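Local structure of putative short-chain dehydrogenase/reductase (Burkholderia xenovorans, 5IZ4) at residues Gln67-Asp72 with Ser90-Ile95; Ser12-Cys17 with Gly38-Ile43. The protein binds ADP at its nucleotide site and is probably an NAD(P)-dependent oxidoreductase of the short-chain dehydrogenase/reductase family, perhaps a 3-oxoacyl-ACP reductase. All coordinates share one frame; numbering follows the deposited sequence.

Contact 1: Gln67-Asp72 with Ser90-Ile95; sequences QTLIFD and SRWQRI
Arg91, in the last turn of helix 78-92, reaches over to the start of strand 68-72. Its CB lies 3.7 Å from Leu69 CD2. CG is also near that methyl, and it sits over the face of the neighbouring Trp92 ring, 3.4 Å above the plane. CG stands anti to the backbone N, and the chain then bends at chi2 (84°), which carries the guanidinium back over the indole. CZ and both terminal nitrogens come close to Thr68 O. NH2 makes the main hydrogen bond to it, 2.8 Å long, with the donor tilted out of the carbonyl plane. NH1 adds a weak bond to the same oxygen, so one carbonyl is gripped by two nitrogens. NH2 also has Leu69 CB at 3.4 Å, at the guanidinium edge. Arg91 has a second conformer, so this grip describes one of two positions.

The helix lies against a parallel Rossmann-type sheet. Strand 68-72 is the outermost strand of this sheet within the chain, and one edge pairs with strand 40-45. Trp92 CZ2 lies against one face of the Arg91 guanidinium. The six-membered ring of Trp92 receives Leu69 CD2 in an off-centre CH-pi contact, 4.3 Å from the centroid. With Leu69 CG held between the backbone N and the carbonyl carbon (chi1 73°), CD2 reaches both Arg91 CB and Trp92 CZ3. Met87 of the same helix also touches Leu69. The benzo edge of the indole meets the strand backbone, with CH2 3.8 Å from Thr68 C. Trp92 NE1 is 3.5 Å from Gln67 OE1, which lies near the ring plane. The amide of Gln67 stands almost upright to the indole, 85° between planes. The Thr68 hydroxyl serves the helix 51-63 side, where it bonds to Glu58.

Contact 2: Ser12-Cys17 with Gly38-Ile43; sequences SSTPVC and GWSVAI
Two neighbouring parallel strands of the central sheet meet here at their N-terminal ends, and Pro15 packs on Trp39 where the pairing begins. Three backbone hydrogen bonds join the strands. Ser40 N bonds to Pro15 O, Cys17 N to Ser40 O, and Ala42 N to Cys17 O. The last two are nearly straight, 171° at the hydrogen, and Ala42 N to Cys17 O is 2.8 Å long. Val16 pairs with Ser40, and Cys17 with Val41.

Strand 16-20, helix 25-36 and strand 40-45 form the opening beta-alpha-beta unit of the Rossmann fold. Gly38 ends the helix in a Schellman motif, and the chain then passes through Trp39 into the second strand. The pyrrolidine of Pro15 lies over one face of the indole. Its CG is 3.5 Å from the centroid of the five-membered ring, only 7° off the normal, a clear CH-pi contact. The six-membered end of the indole reaches along the first strand, with CE3 3.8 Å from Cys17 CB. Phe34 and Trp246 meet Trp39 edge-to-face.

Thr14 CG2 comes within 3.2 Å of Gly38 O. A water bridges the segments: it donates to Thr14 O and is also hydrogen-bonded to Ser40 OG. It lies unusually close to Ser12 OG. The same Ser12 OG accepts from Thr14 N in an ST turn.

The centres of contacts 1 and 2 are about 8 Å apart, on the same side of the chain's centre. They follow in series: contact 2 closes before contact 1 opens. Both reach the same parallel sheet, where strands 16-20, 40-45 and 68-72 are successive neighbours. Leu69 O is 2.8 Å from Ile43 N, a probable hydrogen bond that joins the two contacts through the sheet. Just after helix 78-92, Arg94 NH1 probably bonds to Ser12 O. Both contacts lie in the first half of the Rossmann sheet, away from the ADP site. The side chain of Leu69 is about 14 Å from the bound ADP.

Contact 1: Gln67-Asp72 with Ser90-Ile95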
ATOM      1  N   GLN A  67      19.881 -19.214  29.053  1.00 24.31           N
ATOM      2  CA  GLN A  67      19.205 -18.939  30.311  1.00 26.92           C
ATOM      3  C   GLN A  67      17.733 -18.645  30.050  1.00 27.90           C
ATOM      4  O   GLN A  67      17.375 -18.020  29.048  1.00 26.54           O
ATOM      5  CB  GLN A  67      19.851 -17.760  31.024  1.00 28.54           C
ATOM      6  CG  GLN A  67      21.263 -18.008  31.485  1.00 35.33           C
ATOM      7  CD  GLN A  67      21.865 -16.770  32.102  1.00 39.86           C
ATOM      8  OE1 GLN A  67      21.473 -16.354  33.191  1.00 49.30           O
ATOM      9  NE2 GLN A  67      22.802 -16.151  31.391  1.00 37.63           N
ATOM     10  N   THR A  68      16.875 -19.081  30.972  1.00 24.28           N
ATOM     11  CA  THR A  68      15.436 -19.016  30.755  1.00 22.52           C
ATOM     12  C   THR A  68      14.730 -18.556  32.020  1.00 28.01           C
ATOM     13  O   THR A  68      15.252 -18.670  33.134  1.00 29.59           O
ATOM     14  CB  THR A  68      14.847 -20.377  30.353  1.00 25.48           C
ATOM     15  OG1 THR A  68      15.115 -21.336  31.387  1.00 26.04           O
ATOM     16  CG2 THR A  68      15.435 -20.868  29.040  1.00 21.75           C
ATOM     17  N   LEU A  69      13.515 -18.053  31.823  1.00 26.39           N
ATOM     18  CA  LEU A  69      12.531 -17.954  32.893  1.00 30.22           C
ATOM     19  C   LEU A  69      11.164 -18.045  32.236  1.00 28.08           C
ATOM     20  O   LEU A  69      11.002 -17.658  31.082  1.00 28.21           O
ATOM     21  CB  LEU A  69      12.677 -16.661  33.711  1.00 35.26           C
ATOM     22  CG  LEU A  69      12.290 -15.266  33.214  1.00 34.54           C
ATOM     23  CD1 LEU A  69      10.778 -15.035  33.219  1.00 31.17           C
ATOM     24  CD2 LEU A  69      12.966 -14.239  34.106  1.00 37.61           C
ATOM     25  N   ILE A  70      10.186 -18.575  32.963  1.00 24.36           N
ATOM     26  CA  ILE A  70       8.811 -18.631  32.479  1.00 21.54           C
ATOM     27  C   ILE A  70       7.996 -17.655  33.299  1.00 22.11           C
ATOM     28  O   ILE A  70       8.080 -17.653  34.536  1.00 26.62           O
ATOM     29  CB  ILE A  70       8.215 -20.046  32.583  1.00 30.37           C
ATOM     30  CG1 ILE A  70       9.010 -21.045  31.743  1.00 29.94           C
ATOM     31  CG2 ILE A  70       6.756 -20.035  32.153  1.00 34.27           C
ATOM     32  CD1 ILE A  70       8.431 -22.450  31.792  1.00 30.19           C
ATOM     33  N   PHE A  71       7.192 -16.838  32.627  1.00 21.99           N
ATOM     34  CA  PHE A  71       6.227 -16.008  33.331  1.00 25.49           C
ATOM     35  C   PHE A  71       4.822 -16.301  32.825  1.00 25.60           C
ATOM     36  O   PHE A  71       4.622 -16.626  31.649  1.00 28.52           O
ATOM     37  CB  PHE A  71       6.563 -14.505  33.193  1.00 25.06           C
ATOM     38  CG  PHE A  71       6.475 -13.968  31.785  1.00 23.21           C
ATOM     39  CD1 PHE A  71       5.273 -13.480  31.283  1.00 22.98           C
ATOM     40  CD2 PHE A  71       7.602 -13.912  30.976  1.00 23.80           C
ATOM     41  CE1 PHE A  71       5.195 -12.963  29.991  1.00 22.65           C
ATOM     42  CE2 PHE A  71       7.531 -13.400  29.685  1.00 25.53           C
ATOM     43  CZ  PHE A  71       6.327 -12.920  29.195  1.00 26.69           C
ATOM     44  N   ASP A  72       3.854 -16.221  33.735  1.00 24.07           N
ATOM     45  CA  ASP A  72       2.452 -16.244  33.347  1.00 23.29           C
ATOM     46  C   ASP A  72       1.982 -14.817  33.116  1.00 25.10           C
ATOM     47  O   ASP A  72       2.337 -13.909  33.875  1.00 28.32           O
ATOM     48  CB  ASP A  72       1.573 -16.889  34.419  1.00 27.17           C
ATOM     49  CG  ASP A  72       1.805 -18.375  34.575  1.00 30.79           C
ATOM     50  OD1 ASP A  72       2.611 -18.962  33.834  1.00 31.51           O
ATOM     51  OD2 ASP A  72       1.153 -18.962  35.463  1.00 34.03           O
ATOM     52  N   SER A  90      13.860  -8.044  37.372  1.00 28.87           N
ATOM     53  CA  SER A  90      14.530  -8.534  38.574  1.00 31.70           C
ATOM     54  C   SER A  90      15.604  -9.558  38.243  1.00 33.39           C
ATOM     55  O   SER A  90      16.644  -9.603  38.911  1.00 37.44           O
ATOM     56  CB  SER A  90      13.516  -9.151  39.537  1.00 41.29           C
ATOM     57  OG  SER A  90      12.449  -8.257  39.782  1.00 54.52           O
ATOM     58  N   ARG A  91      15.379 -10.373  37.215  1.00 29.36           N
ATOM     59  CA  ARG A  91      16.313 -11.443  36.891  0.74 29.66           C
ATOM     60  C   ARG A  91      17.521 -10.921  36.113  1.00 32.94           C
ATOM     61  O   ARG A  91      18.668 -11.228  36.456  1.00 33.19           O
ATOM     62  CB  ARG A  91      15.581 -12.532  36.105  0.74 30.71           C
ATOM     63  CG  ARG A  91      16.453 -13.679  35.641  0.74 31.78           C
ATOM     64  CD  ARG A  91      16.650 -14.747  36.715  0.74 31.95           C
ATOM     65  NE  ARG A  91      17.448 -15.838  36.168  0.74 31.66           N
ATOM     66  CZ  ARG A  91      16.946 -16.853  35.472  0.74 33.91           C
ATOM     67  NH1 ARG A  91      17.749 -17.794  34.992  0.74 35.63           N
ATOM     68  NH2 ARG A  91      15.641 -16.929  35.257  0.74 30.98           N
ATOM     69  N   TRP A  92      17.288 -10.127  35.061  1.00 25.91           N
ATOM     70  CA  TRP A  92      18.372  -9.714  34.175  1.00 25.85           C
ATOM     71  C   TRP A  92      18.559  -8.208  34.033  1.00 28.84           C
ATOM     72  O   TRP A  92      19.575  -7.789  33.464  1.00 27.62           O
ATOM     73  CB  TRP A  92      18.167 -10.320  32.774  1.00 24.69           C
ATOM     74  CG  TRP A  92      18.224 -11.829  32.752  1.00 28.81           C
ATOM     75  CD1 TRP A  92      19.224 -12.620  33.244  1.00 34.44           C
ATOM     76  CD2 TRP A  92      17.243 -12.718  32.207  1.00 28.25           C
ATOM     77  NE1 TRP A  92      18.923 -13.946  33.040  1.00 31.51           N
ATOM     78  CE2 TRP A  92      17.715 -14.033  32.400  1.00 28.88           C
ATOM     79  CE3 TRP A  92      16.015 -12.532  31.567  1.00 24.18           C
ATOM     80  CZ2 TRP A  92      16.999 -15.154  31.982  1.00 23.61           C
ATOM     81  CZ3 TRP A  92      15.309 -13.652  31.145  1.00 26.67           C
ATOM     82  CH2 TRP A  92      15.805 -14.944  31.356  1.00 24.93           C
ATOM     83  N   GLN A  93      17.610  -7.389  34.495  1.00 29.13           N
ATOM     84  CA  GLN A  93      17.719  -5.924  34.439  1.00 27.90           C
ATOM     85  C   GLN A  93      17.921  -5.390  33.020  1.00 30.89           C
ATOM     86  O   GLN A  93      18.526  -4.329  32.823  1.00 29.97           O
ATOM     87  CB  GLN A  93      18.840  -5.424  35.358  1.00 36.35           C
ATOM     88  N   ARG A  94      17.414  -6.097  32.014  1.00 29.72           N
ATOM     89  CA  ARG A  94      17.438  -5.585  30.652  1.00 28.04           C
ATOM     90  C   ARG A  94      16.382  -6.305  29.835  1.00 24.56           C
ATOM     91  O   ARG A  94      15.961  -7.418  30.168  1.00 25.56           O
ATOM     92  CB  ARG A  94      18.814  -5.753  30.001  1.00 30.28           C
ATOM     93  CG  ARG A  94      19.220  -7.200  29.817  1.00 27.91           C
ATOM     94  CD  ARG A  94      20.663  -7.293  29.377  1.00 23.84           C
ATOM     95  NE  ARG A  94      20.853  -6.772  28.033  1.00 28.46           N
ATOM     96  CZ  ARG A  94      22.033  -6.682  27.437  1.00 32.60           C
ATOM     97  NH1 ARG A  94      23.132  -7.063  28.079  1.00 36.60           N
ATOM     98  NH2 ARG A  94      22.115  -6.210  26.205  1.00 35.93           N
ATOM     99  N   ILE A  95      15.943  -5.630  28.773  1.00 19.18           N
ATOM    100  CA  ILE A  95      15.111  -6.209  27.721  1.00 19.52           C
ATOM    101  C   ILE A  95      15.635  -5.673  26.397  1.00 25.81           C
ATOM    102  O   ILE A  95      15.667  -4.454  26.184  1.00 23.53           O
ATOM    103  CB  ILE A  95      13.613  -5.873  27.871  1.00 18.46           C
ATOM    104  CG1 ILE A  95      13.036  -6.477  29.158  1.00 22.11           C
ATOM    105  CG2 ILE A  95      12.842  -6.365  26.624  1.00 19.33           C
ATOM    106  CD1 ILE A  95      11.607  -6.033  29.462  1.00 18.47           C
TER

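Contact 2: Ser12-Cys17 with Gly38-Ile43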
ATOM      1  N   SER A  12      22.471  -8.058  33.306  1.00 49.82           N
ATOM      2  CA  SER A  12      23.088  -9.190  32.632  1.00 48.37           C
ATOM      3  C   SER A  12      23.914  -8.721  31.440  1.00 41.60           C
ATOM      4  O   SER A  12      23.583  -7.738  30.773  1.00 40.47           O
ATOM      5  CB  SER A  12      22.022 -10.182  32.166  1.00 49.32           C
ATOM      6  OG  SER A  12      22.612 -11.272  31.477  1.00 47.89           O
ATOM      7  N   SER A  13      25.007  -9.437  31.180  1.00 40.17           N
ATOM      8  CA  SER A  13      25.850  -9.166  30.025  1.00 38.18           C
ATOM      9  C   SER A  13      25.382  -9.898  28.773  1.00 32.93           C
ATOM     10  O   SER A  13      26.002  -9.750  27.717  1.00 40.11           O
ATOM     11  CB  SER A  13      27.307  -9.532  30.335  1.00 46.22           C
ATOM     12  OG  SER A  13      27.399 -10.834  30.888  1.00 46.67           O
ATOM     13  N   THR A  14      24.306 -10.669  28.864  1.00 28.34           N
ATOM     14  CA  THR A  14      23.715 -11.358  27.730  1.00 26.36           C
ATOM     15  C   THR A  14      22.389 -10.709  27.359  1.00 25.16           C
ATOM     16  O   THR A  14      21.586 -10.422  28.256  1.00 26.34           O
ATOM     17  CB  THR A  14      23.508 -12.835  28.078  1.00 27.36           C
ATOM     18  OG1 THR A  14      24.780 -13.398  28.428  1.00 36.87           O
ATOM     19  CG2 THR A  14      22.929 -13.599  26.895  1.00 27.76           C
ATOM     20  N   PRO A  15      22.117 -10.459  26.076  1.00 24.93           N
ATOM     21  CA  PRO A  15      20.853  -9.805  25.708  1.00 22.40           C
ATOM     22  C   PRO A  15      19.648 -10.682  26.032  1.00 26.69           C
ATOM     23  O   PRO A  15      19.743 -11.911  26.109  1.00 25.24           O
ATOM     24  CB  PRO A  15      20.993  -9.576  24.195  1.00 22.87           C
ATOM     25  CG  PRO A  15      22.037 -10.552  23.759  1.00 26.50           C
ATOM     26  CD  PRO A  15      22.987 -10.684  24.909  1.00 26.73           C
ATOM     27  N   VAL A  16      18.505 -10.024  26.223  1.00 21.93           N
ATOM     28  CA  VAL A  16      17.276 -10.662  26.693  1.00 19.81           C
ATOM     29  C   VAL A  16      16.163 -10.469  25.670  1.00 18.09           C
ATOM     30  O   VAL A  16      15.922  -9.344  25.207  1.00 18.82           O
ATOM     31  CB  VAL A  16      16.834 -10.093  28.056  1.00 21.37           C
ATOM     32  CG1 VAL A  16      15.437 -10.593  28.406  1.00 20.12           C
ATOM     33  CG2 VAL A  16      17.835 -10.464  29.140  1.00 24.61           C
ATOM     34  N   CYS A  17      15.460 -11.557  25.352  1.00 17.24           N
ATOM     35  CA  CYS A  17      14.256 -11.504  24.535  1.00 18.18           C
ATOM     36  C   CYS A  17      13.055 -11.939  25.361  1.00 21.08           C
ATOM     37  O   CYS A  17      13.108 -12.973  26.035  1.00 20.24           O
ATOM     38  CB  CYS A  17      14.379 -12.390  23.296  1.00 19.65           C
ATOM     39  SG  CYS A  17      12.931 -12.252  22.214  1.00 20.12           S
ATOM     40  N   GLY A  38      22.019 -17.576  21.539  1.00 27.57           N
ATOM     41  CA  GLY A  38      22.707 -17.265  22.771  1.00 26.24           C
ATOM     42  C   GLY A  38      21.990 -16.291  23.675  1.00 27.70           C
ATOM     43  O   GLY A  38      22.494 -16.009  24.770  1.00 34.40           O
ATOM     44  N   TRP A  39      20.826 -15.787  23.272  1.00 20.77           N
ATOM     45  CA  TRP A  39      20.092 -14.848  24.113  1.00 20.64           C
ATOM     46  C   TRP A  39      19.426 -15.563  25.281  1.00 21.61           C
ATOM     47  O   TRP A  39      19.099 -16.752  25.214  1.00 25.20           O
ATOM     48  CB  TRP A  39      19.017 -14.109  23.311  1.00 18.67           C
ATOM     49  CG  TRP A  39      19.547 -13.106  22.321  1.00 22.73           C
ATOM     50  CD1 TRP A  39      20.658 -13.232  21.532  1.00 21.06           C
ATOM     51  CD2 TRP A  39      18.987 -11.820  22.025  1.00 22.37           C
ATOM     52  NE1 TRP A  39      20.816 -12.104  20.756  1.00 23.51           N
ATOM     53  CE2 TRP A  39      19.803 -11.224  21.040  1.00 21.13           C
ATOM     54  CE3 TRP A  39      17.872 -11.117  22.493  1.00 21.10           C
ATOM     55  CZ2 TRP A  39      19.543  -9.950  20.519  1.00 20.93           C
ATOM     56  CZ3 TRP A  39      17.610  -9.847  21.966  1.00 21.52           C
ATOM     57  CH2 TRP A  39      18.442  -9.284  20.987  1.00 21.82           C
ATOM     58  N   SER A  40      19.225 -14.818  26.364  1.00 22.37           N
ATOM     59  CA  SER A  40      18.345 -15.261  27.431  1.00 21.75           C
ATOM     60  C   SER A  40      16.908 -14.994  27.013  1.00 19.37           C
ATOM     61  O   SER A  40      16.608 -13.960  26.405  1.00 21.22           O
ATOM     62  CB  SER A  40      18.671 -14.536  28.738  1.00 25.31           C
ATOM     63  OG  SER A  40      20.022 -14.746  29.116  1.00 22.84           O
ATOM     64  N   VAL A  41      16.006 -15.922  27.327  1.00 20.58           N
ATOM     65  CA  VAL A  41      14.632 -15.821  26.850  1.00 17.90           C
ATOM     66  C   VAL A  41      13.684 -15.839  28.037  1.00 20.13           C
ATOM     67  O   VAL A  41      13.816 -16.678  28.940  1.00 24.32           O
ATOM     68  CB  VAL A  41      14.295 -16.928  25.832  1.00 18.59           C
ATOM     69  CG1 VAL A  41      15.110 -16.712  24.561  1.00 20.52           C
ATOM     70  CG2 VAL A  41      14.579 -18.313  26.407  1.00 26.26           C
ATOM     71  N   ALA A  42      12.766 -14.871  28.058  1.00 17.39           N
ATOM     72  CA  ALA A  42      11.659 -14.845  29.009  1.00 18.42           C
ATOM     73  C   ALA A  42      10.445 -15.427  28.291  1.00 22.38           C
ATOM     74  O   ALA A  42       9.911 -14.816  27.355  1.00 20.81           O
ATOM     75  CB  ALA A  42      11.400 -13.428  29.513  1.00 20.26           C
ATOM     76  N   ILE A  43      10.039 -16.619  28.710  1.00 18.72           N
ATOM     77  CA  ILE A  43       9.047 -17.420  28.002  1.00 17.32           C
ATOM     78  C   ILE A  43       7.674 -17.084  28.568  1.00 24.16           C
ATOM     79  O   ILE A  43       7.357 -17.421  29.714  1.00 25.48           O
ATOM     80  CB  ILE A  43       9.372 -18.914  28.128  1.00 20.01           C
ATOM     81  CG1 ILE A  43      10.608 -19.237  27.277  1.00 23.26           C
ATOM     82  CG2 ILE A  43       8.205 -19.786  27.689  1.00 21.55           C
ATOM     83  CD1 ILE A  43      11.298 -20.505  27.703  1.00 23.50           C
TER
HETATM   84  O   HOH W   1      20.837 -12.231  29.970  1.00 34.01           O